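Local atomic coordinates of glutathione S-transferase delta (PDB entry 3VK9), a protein that probably catalyses the conjugation of glutathione to electrophilic compounds, as a homodimeric delta-class glutathione transferase of the silkmoth. Residues K131-L136 with F175-N180; L168-I173 with A205-V210. One frame throughout, in Å; residues are numbered along the deposited sequence.

Interaction 1 (K131-L136 with F175-N180); sequences KVQEAL and FKKYAN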
# COMPACT_ATOMS: atom_id res chain seq x y z
N LYS A 131 -13.37 12.13 -5.45
CA LYS A 131 -12.58 11.24 -4.61
C LYS A 131 -11.11 11.68 -4.61
O LYS A 131 -10.43 11.61 -3.59
CB LYS A 131 -12.73 9.78 -5.05
CG LYS A 131 -14.08 9.16 -4.70
CD LYS A 131 -13.92 8.07 -3.66
CE LYS A 131 -15.24 7.76 -2.94
NZ LYS A 131 -15.58 8.76 -1.88
N VAL A 132 -10.63 12.15 -5.76
CA VAL A 132 -9.27 12.69 -5.81
C VAL A 132 -9.17 13.98 -4.99
O VAL A 132 -8.20 14.18 -4.26
CB VAL A 132 -8.81 12.97 -7.25
CG1 VAL A 132 -7.41 13.59 -7.24
CG2 VAL A 132 -8.82 11.69 -8.06
N GLN A 133 -10.17 14.86 -5.10
CA GLN A 133 -10.18 16.09 -4.31
C GLN A 133 -10.09 15.74 -2.82
O GLN A 133 -9.34 16.38 -2.08
CB GLN A 133 -11.44 16.93 -4.59
CG GLN A 133 -11.66 17.30 -6.07
CD GLN A 133 -10.58 18.23 -6.63
OE1 GLN A 133 -9.85 18.88 -5.88
NE2 GLN A 133 -10.47 18.29 -7.96
N GLU A 134 -10.84 14.73 -2.39
CA GLU A 134 -10.83 14.35 -0.98
C GLU A 134 -9.46 13.80 -0.55
O GLU A 134 -9.03 13.98 0.58
CB GLU A 134 -11.92 13.31 -0.68
CG GLU A 134 -13.33 13.77 -0.98
CD GLU A 134 -14.35 12.62 -0.91
OE1 GLU A 134 -13.93 11.45 -0.72
OE2 GLU A 134 -15.56 12.91 -1.06
N ALA A 135 -8.78 13.10 -1.45
CA ALA A 135 -7.45 12.62 -1.12
C ALA A 135 -6.50 13.82 -0.92
O ALA A 135 -5.69 13.84 -0.00
CB ALA A 135 -6.94 11.70 -2.19
N LEU A 136 -6.65 14.82 -1.78
CA LEU A 136 -5.83 16.02 -1.69
C LEU A 136 -6.15 16.84 -0.45
O LEU A 136 -5.26 17.45 0.13
CB LEU A 136 -6.01 16.88 -2.95
CG LEU A 136 -5.31 16.40 -4.23
CD1 LEU A 136 -5.83 17.15 -5.48
CD2 LEU A 136 -3.80 16.57 -4.09
N PHE A 175 -4.22 20.63 -8.11
CA PHE A 175 -3.84 20.30 -6.73
C PHE A 175 -3.21 21.48 -6.01
O PHE A 175 -3.17 21.52 -4.78
CB PHE A 175 -2.92 19.08 -6.65
CG PHE A 175 -1.64 19.22 -7.44
CD1 PHE A 175 -1.57 18.82 -8.77
CD2 PHE A 175 -0.50 19.74 -6.85
CE1 PHE A 175 -0.38 18.95 -9.49
CE2 PHE A 175 0.69 19.88 -7.56
CZ PHE A 175 0.75 19.48 -8.88
N LYS A 176 -2.70 22.43 -6.77
CA LYS A 176 -2.10 23.61 -6.15
C LYS A 176 -3.12 24.51 -5.46
O LYS A 176 -2.73 25.43 -4.72
CB LYS A 176 -1.28 24.39 -7.18
CG LYS A 176 0.05 23.72 -7.52
CD LYS A 176 0.84 24.55 -8.52
CE LYS A 176 2.19 23.91 -8.85
NZ LYS A 176 3.00 24.79 -9.75
N LYS A 177 -4.41 24.27 -5.70
CA LYS A 177 -5.44 25.05 -5.01
C LYS A 177 -5.46 24.73 -3.52
O LYS A 177 -6.04 25.46 -2.71
CB LYS A 177 -6.84 24.86 -5.62
CG LYS A 177 -7.45 23.48 -5.44
CD LYS A 177 -8.88 23.45 -5.99
CE LYS A 177 -9.44 22.04 -6.06
NZ LYS A 177 -10.90 22.05 -6.32
N TYR A 178 -4.83 23.63 -3.15
CA TYR A 178 -4.65 23.30 -1.74
C TYR A 178 -3.35 23.91 -1.26
O TYR A 178 -2.26 23.48 -1.65
CB TYR A 178 -4.69 21.77 -1.55
CG TYR A 178 -6.00 21.21 -2.04
CD1 TYR A 178 -6.13 20.71 -3.34
CD2 TYR A 178 -7.13 21.24 -1.24
CE1 TYR A 178 -7.35 20.22 -3.80
CE2 TYR A 178 -8.36 20.75 -1.69
CZ TYR A 178 -8.46 20.24 -2.98
OH TYR A 178 -9.68 19.75 -3.42
N ALA A 179 -3.48 24.95 -0.43
CA ALA A 179 -2.36 25.81 -0.06
C ALA A 179 -1.19 25.07 0.58
O ALA A 179 -0.02 25.29 0.22
CB ALA A 179 -2.85 26.97 0.85
N ASN A 180 -1.49 24.18 1.53
CA ASN A 180 -0.41 23.40 2.14
C ASN A 180 0.26 22.45 1.15
O ASN A 180 1.49 22.29 1.16
CB ASN A 180 -0.90 22.62 3.35
CG ASN A 180 -1.43 23.52 4.43
OD1 ASN A 180 -0.95 24.64 4.60
ND2 ASN A 180 -2.43 23.04 5.17

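Interaction 2 (L168-I173 with A205-V210); sequences LEASDI and AFKGLV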
# COMPACT_ATOMS: atom_id res chain seq x y z
N LEU A 168 -0.35 14.41 -11.47
CA LEU A 168 -1.64 15.08 -11.64
C LEU A 168 -1.56 16.28 -12.59
O LEU A 168 -2.58 16.74 -13.09
CB LEU A 168 -2.18 15.57 -10.28
CG LEU A 168 -3.04 14.63 -9.44
CD1 LEU A 168 -2.29 13.33 -9.19
CD2 LEU A 168 -3.43 15.29 -8.11
N GLU A 169 -0.35 16.78 -12.83
CA GLU A 169 -0.18 17.89 -13.77
C GLU A 169 -0.53 17.49 -15.20
O GLU A 169 -0.72 18.33 -16.06
CB GLU A 169 1.26 18.44 -13.72
CG GLU A 169 1.68 19.06 -12.39
CD GLU A 169 3.06 19.70 -12.47
OE1 GLU A 169 3.67 19.62 -13.55
OE2 GLU A 169 3.52 20.30 -11.48
N ALA A 170 -0.62 16.19 -15.45
CA ALA A 170 -1.01 15.72 -16.78
C ALA A 170 -2.53 15.75 -16.96
O ALA A 170 -3.02 15.54 -18.05
CB ALA A 170 -0.46 14.33 -17.04
N SER A 171 -3.25 16.01 -15.88
CA SER A 171 -4.71 15.94 -15.88
C SER A 171 -5.31 17.30 -15.56
O SER A 171 -4.61 18.30 -15.51
CB SER A 171 -5.19 14.96 -14.80
OG SER A 171 -4.95 15.53 -13.51
N ASP A 172 -6.62 17.31 -15.30
CA ASP A 172 -7.32 18.53 -14.96
C ASP A 172 -7.52 18.73 -13.45
O ASP A 172 -8.32 19.56 -13.02
CB ASP A 172 -8.66 18.62 -15.71
CG ASP A 172 -9.68 17.60 -15.23
OD1 ASP A 172 -9.34 16.70 -14.44
OD2 ASP A 172 -10.85 17.70 -15.66
N ILE A 173 -6.78 17.98 -12.64
CA ILE A 173 -6.87 18.16 -11.20
C ILE A 173 -5.93 19.27 -10.75
O ILE A 173 -4.70 19.15 -10.84
CB ILE A 173 -6.55 16.87 -10.43
CG1 ILE A 173 -7.52 15.75 -10.83
CG2 ILE A 173 -6.61 17.11 -8.94
CD1 ILE A 173 -8.97 16.03 -10.48
N ALA A 205 7.93 13.06 -19.87
CA ALA A 205 7.67 11.93 -20.76
C ALA A 205 6.22 11.44 -20.61
O ALA A 205 5.55 11.13 -21.59
CB ALA A 205 8.63 10.79 -20.46
N PHE A 206 5.77 11.37 -19.36
CA PHE A 206 4.40 11.00 -19.02
C PHE A 206 3.38 11.96 -19.65
O PHE A 206 2.41 11.53 -20.26
CB PHE A 206 4.24 10.96 -17.49
CG PHE A 206 2.83 10.67 -17.01
CD1 PHE A 206 2.25 9.42 -17.22
CD2 PHE A 206 2.10 11.63 -16.32
CE1 PHE A 206 0.95 9.16 -16.77
CE2 PHE A 206 0.81 11.37 -15.88
CZ PHE A 206 0.24 10.13 -16.10
N LYS A 207 3.62 13.27 -19.50
CA LYS A 207 2.78 14.26 -20.17
C LYS A 207 2.76 14.02 -21.68
O LYS A 207 1.71 14.12 -22.31
CB LYS A 207 3.23 15.68 -19.82
CG LYS A 207 2.91 16.07 -18.37
CD LYS A 207 3.55 17.39 -17.99
CE LYS A 207 3.30 17.73 -16.52
NZ LYS A 207 3.90 19.06 -16.19
N GLY A 208 3.91 13.65 -22.23
CA GLY A 208 4.02 13.27 -23.63
C GLY A 208 3.13 12.10 -24.02
O GLY A 208 2.41 12.16 -25.02
N LEU A 209 3.18 11.03 -23.22
CA LEU A 209 2.37 9.85 -23.47
C LEU A 209 0.90 10.24 -23.39
O LEU A 209 0.11 9.88 -24.26
CB LEU A 209 2.66 8.75 -22.44
CG LEU A 209 2.37 7.27 -22.73
CD1 LEU A 209 2.32 6.49 -21.41
CD2 LEU A 209 1.09 7.05 -23.51
N VAL A 210 0.55 10.99 -22.34
CA VAL A 210 -0.83 11.45 -22.15
C VAL A 210 -1.36 12.26 -23.33
O VAL A 210 -2.43 11.96 -23.86
CB VAL A 210 -1.01 12.25 -20.84
CG1 VAL A 210 -2.39 12.92 -20.80
CG2 VAL A 210 -0.84 11.34 -19.64

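Interaction 1 (K131-L136 with F175-N180)
Tyr178 lays its ring across helix 126-142 of the all-helical C-terminal domain of the glutathione transferase fold, meeting Leu136 with a face and Gln133 with its hydroxyl end. The tyrosine occupies the N-cap position of helix 179-191, and its side chain crosses those of Leu136 and Gln133 at about a right angle. Leu136 CB sits over one face, 4.1 Å from the centroid of the Tyr178 ring and 26° off its normal, a CH-pi contact displaced toward the rim. At the hydroxyl end, Tyr178 OH donates to Gln133 OE1 over 2.6 Å; the C=O...donor angle is 142° and the oxygen is approached on a lone pair in the carbonyl plane. A bend at chi2 (-65°) folds the Gln133 chain and turns its amide toward the hydroxyl, while Gln133 NE2 is held by Asn129 one helical turn earlier, so both ends of the amide are engaged and its rotation is probably fixed. Beyond the tyrosine, Leu136 places both methyls against the root of Phe175, whose own ring leads off to an edge-to-face stack with Tyr185. The extended chain of exposed Lys177 passes beside the amide oxygen, crossing Gln133 at about a right angle and bringing Lys177 CE to 3.2 Å from Gln133 OE1.

Interaction 2 (L168-I173 with A205-V210)
The short 3-10 turn 168-170 comes up against one flank of the C-terminal helix 195-213, with Ala170 and Lys207 as the nearest pair at 5.3 Å between their CA atoms. Ala170 points its methyl at the helix, between Phe206 and Val210, which lie one turn apart. Ala170 CB stands 3.4 Å from Phe206 CE2, meeting the ring obliquely, and 4.0 Å from Val210 CG2. That same valine methyl lies over a face of the Phe206 ring, so the alanine closes against a pair already packed together. Lys207 runs past the outside of the turn: extended beyond CG, it passes Ala170 CB and carries its ammonium to Glu169, where Lys207 NZ donates to Glu169 OE1 at 2.7 Å in a salt bridge, nearly in line with the C-O bond. Lys207 CE also rests 3.5 Å from Glu169 CB. The other carboxylate oxygen, Glu169 OE2, is hydrogen-bonded to Tyr185 OH. A methionine in place of Lys207 would probably leave Glu169 OE1 without its cationic mate and the carboxylate held less firmly. Behind the turn, Ser171 OG donates to Leu168 O at 2.7 Å; it also accepts from Ile173 N, which makes an ST turn where the chain leaves the helix. The turn follows helix 156-167, abuts helix 195-213 and is hydrogen-bonded through Glu169 to helix 179-191. Leu168 packs on Phe110 of helix 89-119 and on Leu136 of helix 126-142, and Phe206 of the C-terminal helix touches Tyr115 of helix 89-119.

From the N terminus, the chain completes the thioredoxin-like domain and helix 89-119 before helix 126-142 supplies the first half of interaction 1. Helix 156-167 then leads into 168-173, the first half of interaction 2, and only afterwards does 175-180 return to helix 126-142, closing a loop with 38 residues between its segments. Interaction 2 closes later, when helix 195-213 comes back to 168-173 after 31 residues. The two loops therefore cross rather than nest. Residues 168-180 join them: Phe175 packs on Leu168 and Glu169, and Ile173 on Leu136 and Gln133. Together they tie helices 126-142, 179-191 and 195-213 round one connection within the C-terminal helical bundle.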